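Local coordinates for protein Pcdhgb2 (PDB 5SZR), which probably acts as a calcium-dependent cell-adhesion protein that may help establish specific neuronal connections in the brain, here as extracellular cadherin domains 3 to 6, at residues F10-R15 with I96-L101; P108-T113 with S197-T202; A130-R135 with N163-V168. All coordinates share one frame; numbering follows the deposited sequence. Where two conformers were deposited one is given.

Contact 1: F10-R15 with I96-L101; sequences FSVTLR and IQVKIL
Phe10 to Arg15 runs parallel to Ile96 to Leu101, each residue facing the one 86 positions further on, and five backbone hydrogen bonds join the two strands. Gln97 N, Lys99 N and Leu101 N donate to the carbonyls of Phe10, Val12 and Leu14, while Val12 N and Leu14 N return bonds to Gln97 O and Lys99 O. The bond from Lys99 N to Val12 O (2.8 Å) is almost straight at 174° and lies in the carbonyl plane; the one from Val12 N to Gln97 O is longer, 3.3 Å, with the donor tilted from that plane. CA-H...O contacts, such as Thr13 CA to Lys99 O at 3.1 Å, fill in between.

The apolar face holds Phe10, Val12, Leu14, Ile96, Val98 and Ile100. Val98 splits its branches: Val98 CG2 meets Val12 CG2 at 3.8 Å, and Val98 CG1, anti to the backbone N (chi1 177°), meets Leu14 CD1 at 3.9 Å. Phe10 rests its CB on Ile96 CG1.

On the other face Thr13 lies alongside Lys99, Thr13 CG2 being 3.9 Å from both CB and CD of the extended Lys99.

Strand 9-15 forms one border of its four-stranded sheet; strand 91-101 is bonded on its far side to strand 77-85, and Leu25 and Val24 of strand 23-26 pack against the apolar face.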
ATOM      1  N   PHE A  10     -24.629  61.825  38.879  1.00 53.19           N
ATOM      2  CA  PHE A  10     -25.063  60.478  39.219  1.00 56.55           C
ATOM      3  C   PHE A  10     -24.238  59.463  38.430  1.00 56.76           C
ATOM      4  O   PHE A  10     -23.808  59.733  37.306  1.00 56.68           O
ATOM      5  CB  PHE A  10     -26.551  60.279  38.906  1.00 58.25           C
ATOM      6  CG  PHE A  10     -27.471  61.255  39.599  1.00 60.31           C
ATOM      7  CD1 PHE A  10     -28.135  60.897  40.762  1.00 61.99           C
ATOM      8  CD2 PHE A  10     -27.695  62.518  39.070  1.00 60.48           C
ATOM      9  CE1 PHE A  10     -28.992  61.788  41.398  1.00 64.21           C
ATOM     10  CE2 PHE A  10     -28.547  63.411  39.698  1.00 62.86           C
ATOM     11  CZ  PHE A  10     -29.198  63.045  40.862  1.00 64.09           C
ATOM     12  N   SER A  11     -24.024  58.287  39.021  1.00 58.75           N
ATOM     13  CA  SER A  11     -23.273  57.214  38.371  1.00 61.60           C
ATOM     14  C   SER A  11     -24.067  55.917  38.446  1.00 63.50           C
ATOM     15  O   SER A  11     -24.458  55.488  39.537  1.00 68.32           O
ATOM     16  CB  SER A  11     -21.895  57.028  39.011  1.00 63.96           C
ATOM     17  OG  SER A  11     -21.039  58.114  38.708  1.00 69.70           O
ATOM     18  N   VAL A  12     -24.302  55.299  37.287  1.00 59.44           N
ATOM     19  CA  VAL A  12     -24.965  54.004  37.202  1.00 60.08           C
ATOM     20  C   VAL A  12     -24.161  53.104  36.273  1.00 59.34           C
ATOM     21  O   VAL A  12     -23.453  53.579  35.379  1.00 59.38           O
ATOM     22  CB  VAL A  12     -26.427  54.120  36.707  1.00 58.63           C
ATOM     23  CG1 VAL A  12     -27.251  54.961  37.660  1.00 56.77           C
ATOM     24  CG2 VAL A  12     -26.476  54.695  35.299  1.00 58.77           C
ATOM     25  N   THR A  13     -24.267  51.795  36.494  1.00 59.97           N
ATOM     26  CA  THR A  13     -23.656  50.795  35.625  1.00 59.62           C
ATOM     27  C   THR A  13     -24.741  49.923  35.007  1.00 58.89           C
ATOM     28  O   THR A  13     -25.738  49.597  35.657  1.00 58.33           O
ATOM     29  CB  THR A  13     -22.657  49.902  36.375  1.00 60.78           C
ATOM     30  OG1 THR A  13     -23.363  49.019  37.256  1.00 63.54           O
ATOM     31  CG2 THR A  13     -21.671  50.738  37.174  1.00 58.39           C
ATOM     32  N   LEU A  14     -24.540  49.541  33.750  1.00 60.62           N
ATOM     33  CA  LEU A  14     -25.474  48.684  33.035  1.00 62.54           C
ATOM     34  C   LEU A  14     -24.728  47.536  32.375  1.00 66.51           C
ATOM     35  O   LEU A  14     -23.665  47.735  31.778  1.00 70.72           O
ATOM     36  CB  LEU A  14     -26.251  49.461  31.962  1.00 62.04           C
ATOM     37  CG  LEU A  14     -27.053  50.698  32.369  1.00 61.80           C
ATOM     38  CD1 LEU A  14     -27.757  51.294  31.154  1.00 60.68           C
ATOM     39  CD2 LEU A  14     -28.051  50.364  33.465  1.00 62.92           C
ATOM     40  N   ARG A  15     -25.280  46.333  32.498  1.00 66.79           N
ATOM     41  CA  ARG A  15     -24.777  45.205  31.728  0.53 66.25           C
ATOM     42  C   ARG A  15     -25.161  45.381  30.265  1.00 68.55           C
ATOM     43  O   ARG A  15     -26.270  45.817  29.946  1.00 65.99           O
ATOM     44  CB  ARG A  15     -25.333  43.894  32.277  0.53 72.40           C
ATOM     45  CG  ARG A  15     -24.832  43.537  33.673  0.53 68.49           C
ATOM     46  CD  ARG A  15     -25.597  42.354  34.249  0.53 72.79           C
ATOM     47  NE  ARG A  15     -24.936  41.780  35.417  0.53 71.63           N
ATOM     48  CZ  ARG A  15     -25.177  42.142  36.674  0.53 70.68           C
ATOM     49  NH1 ARG A  15     -24.523  41.558  37.668  0.53 71.01           N
ATOM     50  NH2 ARG A  15     -26.069  43.089  36.937  0.53 68.65           N
ATOM     51  N   ILE A  96     -25.180  62.373  34.358  1.00 53.80           N
ATOM     52  CA  ILE A  96     -25.326  60.964  34.698  1.00 54.17           C
ATOM     53  C   ILE A  96     -24.311  60.193  33.868  1.00 54.60           C
ATOM     54  O   ILE A  96     -24.460  60.084  32.645  1.00 55.44           O
ATOM     55  CB  ILE A  96     -26.745  60.451  34.439  1.00 55.39           C
ATOM     56  CG1 ILE A  96     -27.744  61.252  35.271  1.00 59.34           C
ATOM     57  CG2 ILE A  96     -26.841  58.964  34.757  1.00 53.46           C
ATOM     58  CD1 ILE A  96     -29.107  61.301  34.673  1.00 61.35           C
ATOM     59  N   GLN A  97     -23.283  59.665  34.523  1.00 53.65           N
ATOM     60  CA  GLN A  97     -22.229  58.920  33.845  1.00 55.15           C
ATOM     61  C   GLN A  97     -22.591  57.441  33.878  1.00 56.42           C
ATOM     62  O   GLN A  97     -22.604  56.819  34.947  1.00 57.81           O
ATOM     63  CB  GLN A  97     -20.880  59.185  34.501  1.00 54.94           C
ATOM     64  CG  GLN A  97     -20.420  60.612  34.310  1.00 58.31           C
ATOM     65  CD  GLN A  97     -19.068  60.877  34.916  1.00 63.02           C
ATOM     66  OE1 GLN A  97     -18.089  60.196  34.606  1.00 68.66           O
ATOM     67  NE2 GLN A  97     -19.002  61.874  35.788  1.00 61.81           N
ATOM     68  N   VAL A  98     -22.899  56.887  32.709  1.00 53.98           N
ATOM     69  CA  VAL A  98     -23.384  55.519  32.580  1.00 54.04           C
ATOM     70  C   VAL A  98     -22.215  54.634  32.181  1.00 57.17           C
ATOM     71  O   VAL A  98     -21.631  54.802  31.102  1.00 57.99           O
ATOM     72  CB  VAL A  98     -24.525  55.421  31.556  1.00 53.69           C
ATOM     73  CG1 VAL A  98     -24.965  53.977  31.393  1.00 54.04           C
ATOM     74  CG2 VAL A  98     -25.697  56.295  31.986  1.00 51.87           C
ATOM     75  N   LYS A  99     -21.873  53.693  33.053  1.00 57.50           N
ATOM     76  CA  LYS A  99     -20.798  52.743  32.810  1.00 59.24           C
ATOM     77  C   LYS A  99     -21.397  51.442  32.291  1.00 58.76           C
ATOM     78  O   LYS A  99     -22.403  50.959  32.821  1.00 55.40           O
ATOM     79  CB  LYS A  99     -19.999  52.505  34.090  1.00 61.77           C
ATOM     80  CG  LYS A  99     -18.996  51.381  34.002  1.00 68.31           C
ATOM     81  CD  LYS A  99     -18.240  51.227  35.314  1.00 71.65           C
ATOM     82  CE  LYS A  99     -17.301  50.031  35.264  1.00 75.78           C
ATOM     83  NZ  LYS A  99     -16.550  49.847  36.536  1.00 77.25           N
ATOM     84  N   ILE A 100     -20.797  50.892  31.240  1.00 61.51           N
ATOM     85  CA  ILE A 100     -21.261  49.647  30.641  1.00 60.47           C
ATOM     86  C   ILE A 100     -20.355  48.521  31.110  1.00 62.83           C
ATOM     87  O   ILE A 100     -19.133  48.695  31.222  1.00 63.82           O
ATOM     88  CB  ILE A 100     -21.289  49.745  29.105  1.00 62.44           C
ATOM     89  CG1 ILE A 100     -22.083  50.976  28.668  1.00 60.63           C
ATOM     90  CG2 ILE A 100     -21.885  48.479  28.489  1.00 64.09           C
ATOM     91  CD1 ILE A 100     -23.503  51.013  29.201  1.00 60.04           C
ATOM     92  N   LEU A 101     -20.951  47.371  31.405  1.00 65.74           N
ATOM     93  CA  LEU A 101     -20.215  46.202  31.863  1.00 68.41           C
ATOM     94  C   LEU A 101     -20.072  45.194  30.731  1.00 72.09           C
ATOM     95  O   LEU A 101     -21.020  44.944  29.981  1.00 73.01           O
ATOM     96  CB  LEU A 101     -20.911  45.555  33.061  1.00 68.01           C
ATOM     97  CG  LEU A 101     -20.894  46.420  34.321  1.00 65.49           C
ATOM     98  CD1 LEU A 101     -21.654  45.750  35.452  1.00 67.33           C
ATOM     99  CD2 LEU A 101     -19.460  46.720  34.729  1.00 65.26           C
TER

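Contact 2: P108-T113 with S197-T202; sequences PEVIVT and SNVIIT
Val110 and Val112 on one strand interlock with Ser197, Val199 and Ile201 on another, side chains meeting across a gap where no backbone bonds pass. The two short segments run in roughly the same direction, 24° apart, with their axes 6.6 Å from each other at the closest.

The main bump is Val199. Val199 CG2 sits between the two valines, 3.7 Å from Val110 CG1 and 3.8 Å from Val112 CG2, while Val199 CG1 lies against Val110 CB. The torsion explains the fit: chi1 of -67° puts Val199 CG2 between the backbone N and the carbonyl carbon, and CG1 beside the N. Val112 divides its own methyls. Its CG2 slides past Val199, and Val112 CG1 meets Ile201 CD1 tip to tip at 3.6 Å, the isoleucine being stretched out to full length by a chi2 of 179°. The other methyl of Val110, CG2, lies next to Ser197 OG.

At the Pro108 end the contact becomes polar. Ser197 OG donates a hydrogen bond of 2.6 Å to Pro108 O, arriving above the carbonyl plane rather than in it. Pro108 itself packs on Asp136 and Asp189, two calcium ligands, so this bond ties the two segments together at the end beside the metal site.

Val110 and Val112 also touch Ile132 of strand 128-135, and Ile201 touches Ile185 of strand 180-189. The valines and the isoleucine thus form part of the core between the two sheets of the Greek-key beta sandwich that a cadherin domain adopts.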
ATOM      1  N   PRO A 108     -14.666  33.154  20.480  1.00 69.65           N
ATOM      2  CA  PRO A 108     -13.278  33.137  19.995  1.00 67.69           C
ATOM      3  C   PRO A 108     -13.217  32.650  18.555  1.00 66.88           C
ATOM      4  O   PRO A 108     -13.986  31.779  18.143  1.00 68.11           O
ATOM      5  CB  PRO A 108     -12.575  32.152  20.937  1.00 66.95           C
ATOM      6  CG  PRO A 108     -13.490  31.985  22.104  1.00 70.53           C
ATOM      7  CD  PRO A 108     -14.875  32.221  21.600  1.00 70.86           C
ATOM      8  N   GLU A 109     -12.296  33.220  17.782  1.00 66.76           N
ATOM      9  CA  GLU A 109     -12.056  32.754  16.425  1.00 70.95           C
ATOM     10  C   GLU A 109     -10.615  32.282  16.284  1.00 68.58           C
ATOM     11  O   GLU A 109      -9.706  32.796  16.945  1.00 66.91           O
ATOM     12  CB  GLU A 109     -12.370  33.837  15.379  1.00 76.97           C
ATOM     13  CG  GLU A 109     -11.534  35.100  15.458  1.00 82.29           C
ATOM     14  CD  GLU A 109     -11.768  36.011  14.261  1.00 87.91           C
ATOM     15  OE1 GLU A 109     -11.792  35.494  13.121  1.00 89.92           O
ATOM     16  OE2 GLU A 109     -11.943  37.236  14.458  1.00 89.39           O
ATOM     17  N   VAL A 110     -10.421  31.285  15.420  1.00 67.14           N
ATOM     18  CA  VAL A 110      -9.124  30.658  15.192  1.00 63.73           C
ATOM     19  C   VAL A 110      -8.677  30.983  13.773  1.00 61.61           C
ATOM     20  O   VAL A 110      -9.431  30.770  12.814  1.00 61.27           O
ATOM     21  CB  VAL A 110      -9.190  29.137  15.411  1.00 65.96           C
ATOM     22  CG1 VAL A 110      -7.792  28.546  15.490  1.00 66.11           C
ATOM     23  CG2 VAL A 110      -9.988  28.811  16.658  1.00 68.90           C
ATOM     24  N   ILE A 111      -7.455  31.490  13.637  1.00 60.05           N
ATOM     25  CA  ILE A 111      -6.904  31.900  12.349  1.00 60.45           C
ATOM     26  C   ILE A 111      -5.721  30.991  12.047  1.00 59.00           C
ATOM     27  O   ILE A 111      -4.699  31.042  12.745  1.00 58.25           O
ATOM     28  CB  ILE A 111      -6.483  33.375  12.345  1.00 64.03           C
ATOM     29  CG1 ILE A 111      -7.601  34.256  12.917  1.00 67.25           C
ATOM     30  CG2 ILE A 111      -6.120  33.816  10.937  1.00 66.76           C
ATOM     31  CD1 ILE A 111      -8.906  34.164  12.154  1.00 68.91           C
ATOM     32  N   VAL A 112      -5.853  30.172  11.003  1.00 59.42           N
ATOM     33  CA  VAL A 112      -4.861  29.166  10.631  1.00 56.25           C
ATOM     34  C   VAL A 112      -4.192  29.606   9.334  1.00 54.94           C
ATOM     35  O   VAL A 112      -4.875  29.852   8.333  1.00 55.78           O
ATOM     36  CB  VAL A 112      -5.502  27.781  10.463  1.00 56.91           C
ATOM     37  CG1 VAL A 112      -4.448  26.748  10.121  1.00 55.52           C
ATOM     38  CG2 VAL A 112      -6.268  27.387  11.720  1.00 57.78           C
ATOM     39  N   THR A 113      -2.864  29.696   9.345  1.00 53.56           N
ATOM     40  CA  THR A 113      -2.098  30.043   8.155  1.00 53.34           C
ATOM     41  C   THR A 113      -0.924  29.086   8.007  1.00 54.03           C
ATOM     42  O   THR A 113      -0.573  28.347   8.930  1.00 53.56           O
ATOM     43  CB  THR A 113      -1.578  31.488   8.198  1.00 54.01           C
ATOM     44  OG1 THR A 113      -0.720  31.661   9.332  1.00 53.61           O
ATOM     45  CG2 THR A 113      -2.728  32.479   8.269  1.00 59.52           C
ATOM     46  N   SER A 197     -15.077  27.858  19.838  1.00 84.50           N
ATOM     47  CA  SER A 197     -15.189  27.555  18.416  1.00 81.82           C
ATOM     48  C   SER A 197     -14.089  26.567  18.047  1.00 77.94           C
ATOM     49  O   SER A 197     -13.203  26.269  18.852  1.00 75.20           O
ATOM     50  CB  SER A 197     -15.083  28.817  17.554  1.00 80.97           C
ATOM     51  OG  SER A 197     -13.743  29.275  17.495  1.00 80.34           O
ATOM     52  N   ASN A 198     -14.142  26.058  16.816  1.00 79.94           N
ATOM     53  CA  ASN A 198     -13.139  25.098  16.372  1.00 78.62           C
ATOM     54  C   ASN A 198     -12.910  25.224  14.871  1.00 75.69           C
ATOM     55  O   ASN A 198     -13.742  25.766  14.137  1.00 75.42           O
ATOM     56  CB  ASN A 198     -13.530  23.657  16.747  1.00 84.46           C
ATOM     57  CG  ASN A 198     -14.825  23.194  16.088  1.00 91.09           C
ATOM     58  OD1 ASN A 198     -14.999  23.298  14.873  1.00 95.68           O
ATOM     59  ND2 ASN A 198     -15.735  22.664  16.896  1.00 93.52           N
ATOM     60  N   VAL A 199     -11.761  24.712  14.426  1.00 71.80           N
ATOM     61  CA  VAL A 199     -11.412  24.648  13.012  1.00 70.21           C
ATOM     62  C   VAL A 199     -10.782  23.289  12.730  1.00 69.91           C
ATOM     63  O   VAL A 199     -10.013  22.765  13.544  1.00 70.41           O
ATOM     64  CB  VAL A 199     -10.457  25.783  12.587  1.00 69.53           C
ATOM     65  CG1 VAL A 199     -11.160  27.132  12.660  1.00 71.32           C
ATOM     66  CG2 VAL A 199      -9.202  25.782  13.447  1.00 69.37           C
ATOM     67  N   ILE A 200     -11.106  22.724  11.573  1.00 68.23           N
ATOM     68  CA  ILE A 200     -10.607  21.419  11.159  1.00 66.26           C
ATOM     69  C   ILE A 200      -9.547  21.637  10.090  1.00 63.34           C
ATOM     70  O   ILE A 200      -9.831  22.212   9.033  1.00 63.58           O
ATOM     71  CB  ILE A 200     -11.740  20.517  10.649  1.00 67.91           C
ATOM     72  CG1 ILE A 200     -12.784  20.331  11.755  1.00 68.98           C
ATOM     73  CG2 ILE A 200     -11.185  19.182  10.181  1.00 68.76           C
ATOM     74  CD1 ILE A 200     -14.009  19.574  11.323  1.00 71.49           C
ATOM     75  N   ILE A 201      -8.325  21.201  10.376  1.00 60.58           N
ATOM     76  CA  ILE A 201      -7.218  21.274   9.432  1.00 59.57           C
ATOM     77  C   ILE A 201      -7.069  19.904   8.790  1.00 62.23           C
ATOM     78  O   ILE A 201      -6.858  18.905   9.488  1.00 58.32           O
ATOM     79  CB  ILE A 201      -5.911  21.695  10.119  1.00 57.75           C
ATOM     80  CG1 ILE A 201      -6.104  22.996  10.896  1.00 58.26           C
ATOM     81  CG2 ILE A 201      -4.797  21.841   9.095  1.00 55.66           C
ATOM     82  CD1 ILE A 201      -4.861  23.453  11.613  1.00 57.49           C
ATOM     83  N   THR A 202      -7.183  19.858   7.466  1.00 63.58           N
ATOM     84  CA  THR A 202      -6.991  18.626   6.714  1.00 63.25           C
ATOM     85  C   THR A 202      -5.541  18.530   6.261  1.00 61.58           C
ATOM     86  O   THR A 202      -5.006  19.472   5.669  1.00 61.47           O
ATOM     87  CB  THR A 202      -7.928  18.572   5.508  1.00 65.40           C
ATOM     88  OG1 THR A 202      -9.283  18.434   5.961  1.00 63.83           O
ATOM     89  CG2 THR A 202      -7.575  17.395   4.608  1.00 62.31           C
TER

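Contact 3: A130-R135 with N163-V168; sequences ALIKTR and NYYKLV
Ala130 to Thr134 pairs antiparallel with Asn163 to Leu167, the short strand axes 151° apart, and Ile132 and Tyr165 exchange two backbone bonds, Tyr165 N to Ile132 O (2.8 Å) and Ile132 N to Tyr165 O (2.9 Å). Leu167 N to Ala130 O and Thr134 N to Asn163 O extend the ladder either way.

On the outer face Lys133 lies alongside Tyr164, both pointing the same way. Lys133 CG leaves anti to the backbone N (chi1 -172°) and the extended chain follows the ring: Lys133 CG stands 4.2 Å from the centroid of the Tyr164 ring in an off-centre CH-pi contact, and Lys133 CE reaches Tyr164 OH at 3.4 Å. Leu131 CD2 touches Lys166 CG at 3.6 Å. With an alanine in place of Lys133, the Tyr164 ring would probably lose its aliphatic support and be freer to turn.

On the inner face Ile132 CB meets Tyr165 CB at 3.8 Å, and Thr134 CG2 approaches the edge of the Tyr165 ring. Thr134 OG1 lies 3.5 Å from Asn163 CB, the side chains crossing at about a right angle. Strand 145-149 touches Thr134 and Leu167.

The chemistry thus divides by face: mainly apolar packing inside, and outside, lysine methylenes used as apolar surface.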
ATOM      1  N   ALA A 130       1.417  24.193  10.895  1.00 60.27           N
ATOM      2  CA  ALA A 130       0.526  25.324  10.700  1.00 57.81           C
ATOM      3  C   ALA A 130       0.770  26.346  11.797  1.00 58.26           C
ATOM      4  O   ALA A 130       1.236  26.015  12.890  1.00 59.49           O
ATOM      5  CB  ALA A 130      -0.941  24.883  10.692  1.00 57.47           C
ATOM      6  N   LEU A 131       0.443  27.595  11.485  1.00 57.33           N
ATOM      7  CA  LEU A 131       0.515  28.693  12.436  1.00 56.72           C
ATOM      8  C   LEU A 131      -0.899  29.071  12.857  1.00 55.00           C
ATOM      9  O   LEU A 131      -1.777  29.256  12.006  1.00 52.77           O
ATOM     10  CB  LEU A 131       1.250  29.887  11.827  1.00 57.84           C
ATOM     11  CG  LEU A 131       2.685  29.562  11.405  1.00 56.60           C
ATOM     12  CD1 LEU A 131       3.336  30.753  10.720  1.00 53.48           C
ATOM     13  CD2 LEU A 131       3.504  29.112  12.604  1.00 52.93           C
ATOM     14  N   ILE A 132      -1.114  29.173  14.166  1.00 56.97           N
ATOM     15  CA  ILE A 132      -2.434  29.374  14.752  1.00 60.37           C
ATOM     16  C   ILE A 132      -2.438  30.703  15.499  1.00 63.25           C
ATOM     17  O   ILE A 132      -1.517  30.988  16.272  1.00 63.90           O
ATOM     18  CB  ILE A 132      -2.805  28.224  15.708  1.00 63.42           C
ATOM     19  CG1 ILE A 132      -2.572  26.857  15.045  1.00 63.89           C
ATOM     20  CG2 ILE A 132      -4.232  28.380  16.208  1.00 64.94           C
ATOM     21  CD1 ILE A 132      -3.377  26.623  13.798  1.00 66.27           C
ATOM     22  N   LYS A 133      -3.478  31.504  15.276  1.00 63.87           N
ATOM     23  CA  LYS A 133      -3.676  32.764  15.983  1.00 65.62           C
ATOM     24  C   LYS A 133      -5.122  32.845  16.449  1.00 64.49           C
ATOM     25  O   LYS A 133      -6.034  32.423  15.734  1.00 64.17           O
ATOM     26  CB  LYS A 133      -3.340  33.968  15.088  1.00 67.52           C
ATOM     27  CG  LYS A 133      -3.329  35.297  15.818  1.00 72.08           C
ATOM     28  CD  LYS A 133      -3.328  36.471  14.848  1.00 75.82           C
ATOM     29  CE  LYS A 133      -3.521  37.788  15.589  1.00 79.44           C
ATOM     30  NZ  LYS A 133      -3.730  38.939  14.665  1.00 81.92           N
ATOM     31  N   THR A 134      -5.333  33.383  17.647  1.00 65.78           N
ATOM     32  CA  THR A 134      -6.672  33.526  18.205  1.00 66.14           C
ATOM     33  C   THR A 134      -7.013  34.993  18.409  1.00 66.18           C
ATOM     34  O   THR A 134      -6.158  35.795  18.800  1.00 67.38           O
ATOM     35  CB  THR A 134      -6.815  32.786  19.537  1.00 65.87           C
ATOM     36  OG1 THR A 134      -6.024  33.436  20.540  1.00 66.04           O
ATOM     37  CG2 THR A 134      -6.354  31.358  19.391  1.00 66.27           C
ATOM     38  N   ARG A 135      -8.268  35.334  18.137  1.00 67.01           N
ATOM     39  CA  ARG A 135      -8.829  36.635  18.460  1.00 72.36           C
ATOM     40  C   ARG A 135     -10.069  36.449  19.324  1.00 70.15           C
ATOM     41  O   ARG A 135     -10.728  35.406  19.271  1.00 70.20           O
ATOM     42  CB  ARG A 135      -9.183  37.425  17.192  1.00 78.98           C
ATOM     43  CG  ARG A 135      -7.986  38.060  16.498  1.00 82.41           C
ATOM     44  CD  ARG A 135      -8.423  39.138  15.513  1.00 87.44           C
ATOM     45  NE  ARG A 135      -9.083  38.576  14.339  1.00 91.45           N
ATOM     46  CZ  ARG A 135      -8.465  38.312  13.191  1.00 94.51           C
ATOM     47  NH1 ARG A 135      -9.141  37.793  12.174  1.00 95.49           N
ATOM     48  NH2 ARG A 135      -7.169  38.565  13.062  1.00 95.29           N
ATOM     49  N   ASN A 163      -1.508  34.016  22.470  1.00 82.76           N
ATOM     50  CA  ASN A 163      -2.444  33.951  21.347  1.00 79.18           C
ATOM     51  C   ASN A 163      -1.801  33.431  20.067  1.00 73.53           C
ATOM     52  O   ASN A 163      -2.440  33.475  19.006  1.00 71.71           O
ATOM     53  CB  ASN A 163      -3.106  35.303  21.057  1.00 80.44           C
ATOM     54  CG  ASN A 163      -3.674  35.949  22.298  1.00 84.34           C
ATOM     55  OD1 ASN A 163      -4.173  35.265  23.193  1.00 87.12           O
ATOM     56  ND2 ASN A 163      -3.594  37.274  22.367  1.00 85.53           N
ATOM     57  N   TYR A 164      -0.568  32.932  20.122  1.00 71.57           N
ATOM     58  CA  TYR A 164       0.113  32.398  18.945  1.00 69.16           C
ATOM     59  C   TYR A 164       0.574  30.972  19.218  1.00 66.62           C
ATOM     60  O   TYR A 164       1.228  30.707  20.235  1.00 67.70           O
ATOM     61  CB  TYR A 164       1.302  33.277  18.548  1.00 70.34           C
ATOM     62  CG  TYR A 164       0.892  34.614  17.978  1.00 71.32           C
ATOM     63  CD1 TYR A 164       0.690  34.776  16.612  1.00 70.69           C
ATOM     64  CD2 TYR A 164       0.697  35.713  18.804  1.00 72.13           C
ATOM     65  CE1 TYR A 164       0.309  35.997  16.087  1.00 71.29           C
ATOM     66  CE2 TYR A 164       0.317  36.933  18.289  1.00 72.69           C
ATOM     67  CZ  TYR A 164       0.126  37.071  16.931  1.00 72.97           C
ATOM     68  OH  TYR A 164      -0.255  38.288  16.421  1.00 75.72           O
ATOM     69  N   TYR A 165       0.237  30.062  18.310  1.00 63.67           N
ATOM     70  CA  TYR A 165       0.584  28.658  18.455  1.00 62.06           C
ATOM     71  C   TYR A 165       1.225  28.139  17.177  1.00 59.90           C
ATOM     72  O   TYR A 165       0.963  28.637  16.079  1.00 56.50           O
ATOM     73  CB  TYR A 165      -0.644  27.792  18.782  1.00 62.21           C
ATOM     74  CG  TYR A 165      -1.344  28.127  20.083  1.00 64.82           C
ATOM     75  CD1 TYR A 165      -1.025  27.460  21.259  1.00 65.40           C
ATOM     76  CD2 TYR A 165      -2.338  29.094  20.130  1.00 65.58           C
ATOM     77  CE1 TYR A 165      -1.668  27.752  22.443  1.00 66.34           C
ATOM     78  CE2 TYR A 165      -2.985  29.396  21.312  1.00 68.52           C
ATOM     79  CZ  TYR A 165      -2.649  28.721  22.467  1.00 70.14           C
ATOM     80  OH  TYR A 165      -3.297  29.024  23.650  1.00 74.42           O
ATOM     81  N   LYS A 166       2.071  27.126  17.336  1.00 61.72           N
ATOM     82  CA  LYS A 166       2.582  26.338  16.224  1.00 62.29           C
ATOM     83  C   LYS A 166       2.079  24.914  16.397  1.00 62.02           C
ATOM     84  O   LYS A 166       2.283  24.307  17.453  1.00 64.70           O
ATOM     85  CB  LYS A 166       4.111  26.369  16.163  1.00 65.90           C
ATOM     86  CG  LYS A 166       4.683  27.708  15.752  1.00 70.90           C
ATOM     87  CD  LYS A 166       6.190  27.645  15.591  1.00 77.36           C
ATOM     88  CE  LYS A 166       6.783  29.038  15.428  1.00 84.39           C
ATOM     89  NZ  LYS A 166       8.248  28.990  15.166  1.00 91.06           N
ATOM     90  N   LEU A 167       1.395  24.402  15.376  1.00 58.30           N
ATOM     91  CA  LEU A 167       1.000  22.999  15.344  1.00 57.67           C
ATOM     92  C   LEU A 167       2.165  22.181  14.805  1.00 56.78           C
ATOM     93  O   LEU A 167       2.594  22.385  13.662  1.00 57.50           O
ATOM     94  CB  LEU A 167      -0.242  22.812  14.478  1.00 56.66           C
ATOM     95  CG  LEU A 167      -0.807  21.391  14.420  1.00 57.21           C
ATOM     96  CD1 LEU A 167      -1.285  20.953  15.799  1.00 58.44           C
ATOM     97  CD2 LEU A 167      -1.933  21.301  13.402  1.00 56.16           C
ATOM     98  N   VAL A 168       2.687  21.266  15.621  1.00 56.10           N
ATOM     99  CA  VAL A 168       3.888  20.523  15.270  1.00 57.57           C
ATOM    100  C   VAL A 168       3.628  19.025  15.385  1.00 58.53           C
ATOM    101  O   VAL A 168       2.758  18.573  16.132  1.00 58.64           O
ATOM    102  CB  VAL A 168       5.092  20.919  16.150  1.00 59.24           C
ATOM    103  CG1 VAL A 168       5.278  22.432  16.145  1.00 58.49           C
ATOM    104  CG2 VAL A 168       4.919  20.388  17.567  1.00 56.16           C
TER

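How the contacts relate
Contacts 2 and 3 belong to one cadherin domain, their centres 9 Å apart, with contact 3 nested inside the chain loop that contact 2 closes. They share a sheet: Ile111 N lies 2.7 Å from Lys133 O, and Val110 CG1 packs on Ile132 CG2 at 3.6 Å, so the apolar layer between the sheets passes from one to the other. Contact 1 lies in the preceding domain, its centre 36 Å from that of contact 2, and nearest atoms about 16 Å apart. Between them Asp102, Glu103, Asn104, Asp105 and Cys106 bind calcium. Strand 91-101 leads into this linker and 108-113 follows it, so contacts 1 and 2 lie on either side of the calcium-binding linker in the chain.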